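Local structure of putative transcriptional regulator protein, LacI family (Rhizobium etli, 3MIZ) at residues R12-V23 against I71-R82. The protein probably binds DNA as a LacI-family transcriptional repressor, with a periplasmic-binding-protein-like part expected to sense a small effector. Numbering follows the deposited sequence.
Sequences RSNTFGIITDYV and IDGVLYVTMYRR
Asp-21 OD1 is gripped by two backbone amides, Met-79 N and Tyr-22 N. It lies at the C-terminal ends of two neighbouring parallel strands, 15-20 and 73-78, in the Rossmann-like sheet of a periplasmic-binding-protein fold. Met-79 N reaches the syn lone pair of Asp-21 OD1 at 2.9 Å. Tyr-22 N meets Asp-21 OD1 from above the carboxylate plane at 2.7 Å. Asp-21 CG sits between its own backbone N and carbonyl carbon (chi1 50°), which brings the carboxylate to both amides. Asp-21 OD2 offers its anti lone pair to Arg-82 NH1, a salt bridge of 2.8 Å with the flat groups 14° apart. A water also donates to Asp-21 OD2 and accepts from Tyr-80 N. With an alanine here, Arg-82 would probably lose its carboxylate mate and Met-79 N its acceptor.

Along the strands, Leu-75 N bonds Gly-17 O, Ile-19 N bonds Leu-75 O, and Val-77 N bonds Ile-19 O. On one face, Ile-19 packs CG1 on Val-74 CG1 and CG2 on Tyr-76 CE1; Ile-19 and Val-74 also touch Trp-63 of helix 56-68. On the other, Ile-18 CG2 touches Val-77 CG2 at 4.0 Å, and Leu-75 packs on Leu-264 of helix 253-268.

At the N-terminal end, Asp-72 OD1 accepts from Ser-13 N, while Asp-72 N bonds Thr-15 O. Beyond Asp-21, the Tyr-22 and Tyr-80 rings lie 6° from parallel and hardly overlap, with Tyr-80 OH 3.4 Å from Tyr-22 CE2.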
# COMPACT_ATOMS: atom_id res chain seq x y z
N ARG A 12 -16.26 30.82 -3.51
CA ARG A 12 -16.05 29.37 -3.30
C ARG A 12 -15.34 28.74 -4.50
O ARG A 12 -15.79 28.86 -5.64
CB ARG A 12 -17.39 28.67 -3.07
CG ARG A 12 -18.04 29.02 -1.74
CD ARG A 12 -17.28 28.40 -0.58
NE ARG A 12 -17.60 29.04 0.69
CZ ARG A 12 -17.24 30.28 1.01
NH1 ARG A 12 -16.55 31.02 0.15
NH2 ARG A 12 -17.55 30.78 2.20
N SER A 13 -14.23 28.06 -4.24
CA SER A 13 -13.49 27.41 -5.32
C SER A 13 -14.01 25.99 -5.51
O SER A 13 -13.79 25.38 -6.56
CB SER A 13 -12.00 27.36 -4.98
OG SER A 13 -11.76 26.52 -3.86
N ASN A 14 -14.72 25.49 -4.50
CA ASN A 14 -15.25 24.13 -4.51
C ASN A 14 -14.09 23.15 -4.50
O ASN A 14 -14.19 22.03 -5.00
CB ASN A 14 -16.14 23.90 -5.73
CG ASN A 14 -17.45 24.65 -5.64
OD1 ASN A 14 -18.08 24.68 -4.59
ND2 ASN A 14 -17.87 25.25 -6.75
N THR A 15 -12.98 23.59 -3.91
CA THR A 15 -11.79 22.76 -3.82
C THR A 15 -11.44 22.52 -2.35
O THR A 15 -11.34 23.47 -1.57
CB THR A 15 -10.59 23.44 -4.52
OG1 THR A 15 -10.91 23.65 -5.90
CG2 THR A 15 -9.35 22.57 -4.43
N PHE A 16 -11.29 21.26 -1.99
CA PHE A 16 -10.91 20.89 -0.63
C PHE A 16 -9.44 20.51 -0.71
O PHE A 16 -9.01 19.92 -1.70
CB PHE A 16 -11.69 19.67 -0.12
CG PHE A 16 -13.11 19.96 0.28
CD1 PHE A 16 -13.65 21.23 0.19
CD2 PHE A 16 -13.92 18.93 0.75
CE1 PHE A 16 -14.97 21.47 0.56
CE2 PHE A 16 -15.23 19.15 1.12
CZ PHE A 16 -15.77 20.43 1.02
N GLY A 17 -8.68 20.86 0.32
CA GLY A 17 -7.28 20.50 0.33
C GLY A 17 -7.08 19.46 1.41
O GLY A 17 -7.67 19.55 2.48
N ILE A 18 -6.26 18.46 1.13
CA ILE A 18 -5.97 17.43 2.12
C ILE A 18 -4.53 17.62 2.55
O ILE A 18 -3.62 17.64 1.71
CB ILE A 18 -6.06 16.01 1.53
CG1 ILE A 18 -7.49 15.70 1.09
CG2 ILE A 18 -5.60 14.98 2.60
CD1 ILE A 18 -7.65 14.29 0.50
N ILE A 19 -4.30 17.78 3.84
CA ILE A 19 -2.94 17.92 4.32
C ILE A 19 -2.66 16.61 5.03
O ILE A 19 -3.28 16.30 6.05
CB ILE A 19 -2.78 19.11 5.29
CG1 ILE A 19 -3.03 20.42 4.53
CG2 ILE A 19 -1.38 19.10 5.92
CD1 ILE A 19 -2.83 21.67 5.35
N THR A 20 -1.76 15.82 4.47
CA THR A 20 -1.42 14.55 5.09
C THR A 20 0.03 14.54 5.51
O THR A 20 0.82 15.36 5.06
CB THR A 20 -1.65 13.39 4.14
OG1 THR A 20 -1.40 12.17 4.84
CG2 THR A 20 -0.72 13.49 2.93
N ASP A 21 0.40 13.60 6.38
CA ASP A 21 1.78 13.53 6.84
C ASP A 21 2.70 12.54 6.14
O ASP A 21 3.62 12.94 5.43
CB ASP A 21 1.83 13.29 8.36
CG ASP A 21 0.95 12.13 8.83
OD1 ASP A 21 0.41 11.38 7.99
OD2 ASP A 21 0.80 11.97 10.07
N TYR A 22 2.45 11.24 6.29
CA TYR A 22 3.35 10.24 5.72
C TYR A 22 2.81 9.38 4.59
O TYR A 22 3.14 8.19 4.51
CB TYR A 22 3.85 9.34 6.84
CG TYR A 22 4.41 10.10 8.01
CD1 TYR A 22 5.65 10.75 7.92
CD2 TYR A 22 3.70 10.21 9.20
CE1 TYR A 22 6.16 11.48 8.99
CE2 TYR A 22 4.20 10.94 10.27
CZ TYR A 22 5.43 11.58 10.16
OH TYR A 22 5.91 12.31 11.21
N VAL A 23 2.02 9.96 3.70
CA VAL A 23 1.44 9.21 2.60
C VAL A 23 2.47 8.63 1.62
O VAL A 23 2.24 7.58 1.03
CB VAL A 23 0.43 10.10 1.80
CG1 VAL A 23 1.17 11.11 0.96
CG2 VAL A 23 -0.47 9.23 0.95
N ILE A 71 -8.33 27.70 -1.16
CA ILE A 71 -8.98 26.43 -0.86
C ILE A 71 -10.16 26.72 0.07
O ILE A 71 -10.04 27.56 0.97
CB ILE A 71 -8.01 25.46 -0.17
CG1 ILE A 71 -6.87 25.08 -1.13
CG2 ILE A 71 -8.74 24.21 0.30
CD1 ILE A 71 -7.36 24.43 -2.42
N ASP A 72 -11.29 26.05 -0.13
CA ASP A 72 -12.47 26.26 0.69
C ASP A 72 -12.37 25.64 2.08
O ASP A 72 -12.93 26.17 3.05
CB ASP A 72 -13.72 25.70 0.01
CG ASP A 72 -14.14 26.52 -1.20
OD1 ASP A 72 -13.73 27.70 -1.30
OD2 ASP A 72 -14.90 25.98 -2.04
N GLY A 73 -11.68 24.51 2.18
CA GLY A 73 -11.53 23.84 3.46
C GLY A 73 -10.39 22.84 3.43
O GLY A 73 -9.87 22.52 2.36
N VAL A 74 -9.99 22.36 4.60
CA VAL A 74 -8.90 21.39 4.70
C VAL A 74 -9.27 20.15 5.49
O VAL A 74 -9.94 20.22 6.52
CB VAL A 74 -7.65 22.01 5.41
CG1 VAL A 74 -6.65 20.90 5.77
CG2 VAL A 74 -6.99 23.03 4.52
N LEU A 75 -8.85 19.00 4.98
CA LEU A 75 -9.06 17.75 5.69
C LEU A 75 -7.65 17.38 6.13
O LEU A 75 -6.79 17.09 5.31
CB LEU A 75 -9.65 16.70 4.76
CG LEU A 75 -11.09 17.05 4.36
CD1 LEU A 75 -11.55 16.19 3.21
CD2 LEU A 75 -12.00 16.88 5.58
N TYR A 76 -7.42 17.47 7.43
CA TYR A 76 -6.13 17.16 8.02
C TYR A 76 -6.15 15.67 8.30
O TYR A 76 -6.81 15.22 9.23
CB TYR A 76 -5.98 17.92 9.34
CG TYR A 76 -4.57 18.02 9.81
CD1 TYR A 76 -3.72 18.98 9.28
CD2 TYR A 76 -4.09 17.18 10.82
CE1 TYR A 76 -2.42 19.12 9.73
CE2 TYR A 76 -2.78 17.31 11.27
CZ TYR A 76 -1.96 18.29 10.72
OH TYR A 76 -0.67 18.44 11.17
N VAL A 77 -5.41 14.91 7.50
CA VAL A 77 -5.41 13.46 7.62
C VAL A 77 -4.05 12.87 7.96
O VAL A 77 -3.04 13.14 7.31
CB VAL A 77 -5.89 12.82 6.29
CG1 VAL A 77 -5.99 11.31 6.42
CG2 VAL A 77 -7.21 13.43 5.88
N THR A 78 -4.01 12.04 9.00
CA THR A 78 -2.76 11.40 9.38
C THR A 78 -2.81 9.94 8.90
O THR A 78 -3.89 9.33 8.87
CB THR A 78 -2.55 11.46 10.91
OG1 THR A 78 -3.70 10.95 11.59
CG2 THR A 78 -2.31 12.91 11.34
N MSE A 79 -1.66 9.40 8.52
CA MSE A 79 -1.60 8.02 8.04
C MSE A 79 -1.96 7.03 9.15
O MSE A 79 -2.60 6.00 8.90
CB MSE A 79 -0.21 7.72 7.49
CG MSE A 79 0.05 8.38 6.15
SE MSE A 79 -1.23 7.79 4.81
CE MSE A 79 -2.47 9.29 4.83
N TYR A 80 -1.54 7.32 10.38
CA TYR A 80 -1.90 6.47 11.50
C TYR A 80 -2.48 7.38 12.57
O TYR A 80 -2.29 8.60 12.54
CB TYR A 80 -0.70 5.68 12.05
CG TYR A 80 0.58 6.46 12.22
CD1 TYR A 80 1.57 6.42 11.24
CD2 TYR A 80 0.81 7.21 13.37
CE1 TYR A 80 2.76 7.12 11.40
CE2 TYR A 80 1.99 7.92 13.53
CZ TYR A 80 2.96 7.87 12.55
OH TYR A 80 4.15 8.54 12.73
N ARG A 81 -3.19 6.79 13.51
CA ARG A 81 -3.83 7.58 14.55
C ARG A 81 -2.84 8.38 15.38
O ARG A 81 -1.88 7.84 15.92
CB ARG A 81 -4.66 6.66 15.43
CG ARG A 81 -5.77 7.38 16.14
CD ARG A 81 -6.67 6.38 16.83
NE ARG A 81 -7.58 7.04 17.75
CZ ARG A 81 -8.42 6.39 18.54
NH1 ARG A 81 -8.46 5.06 18.51
NH2 ARG A 81 -9.21 7.06 19.36
N ARG A 82 -3.08 9.69 15.47
CA ARG A 82 -2.19 10.57 16.21
C ARG A 82 -2.98 11.63 16.99
O ARG A 82 -4.15 11.89 16.69
CB ARG A 82 -1.26 11.32 15.25
CG ARG A 82 -0.29 10.47 14.44
CD ARG A 82 0.46 11.35 13.44
NE ARG A 82 1.13 12.47 14.12
CZ ARG A 82 1.57 13.56 13.51
NH1 ARG A 82 1.44 13.71 12.19
NH2 ARG A 82 2.15 14.53 14.22
O HOH W 1 0.51 9.35 10.74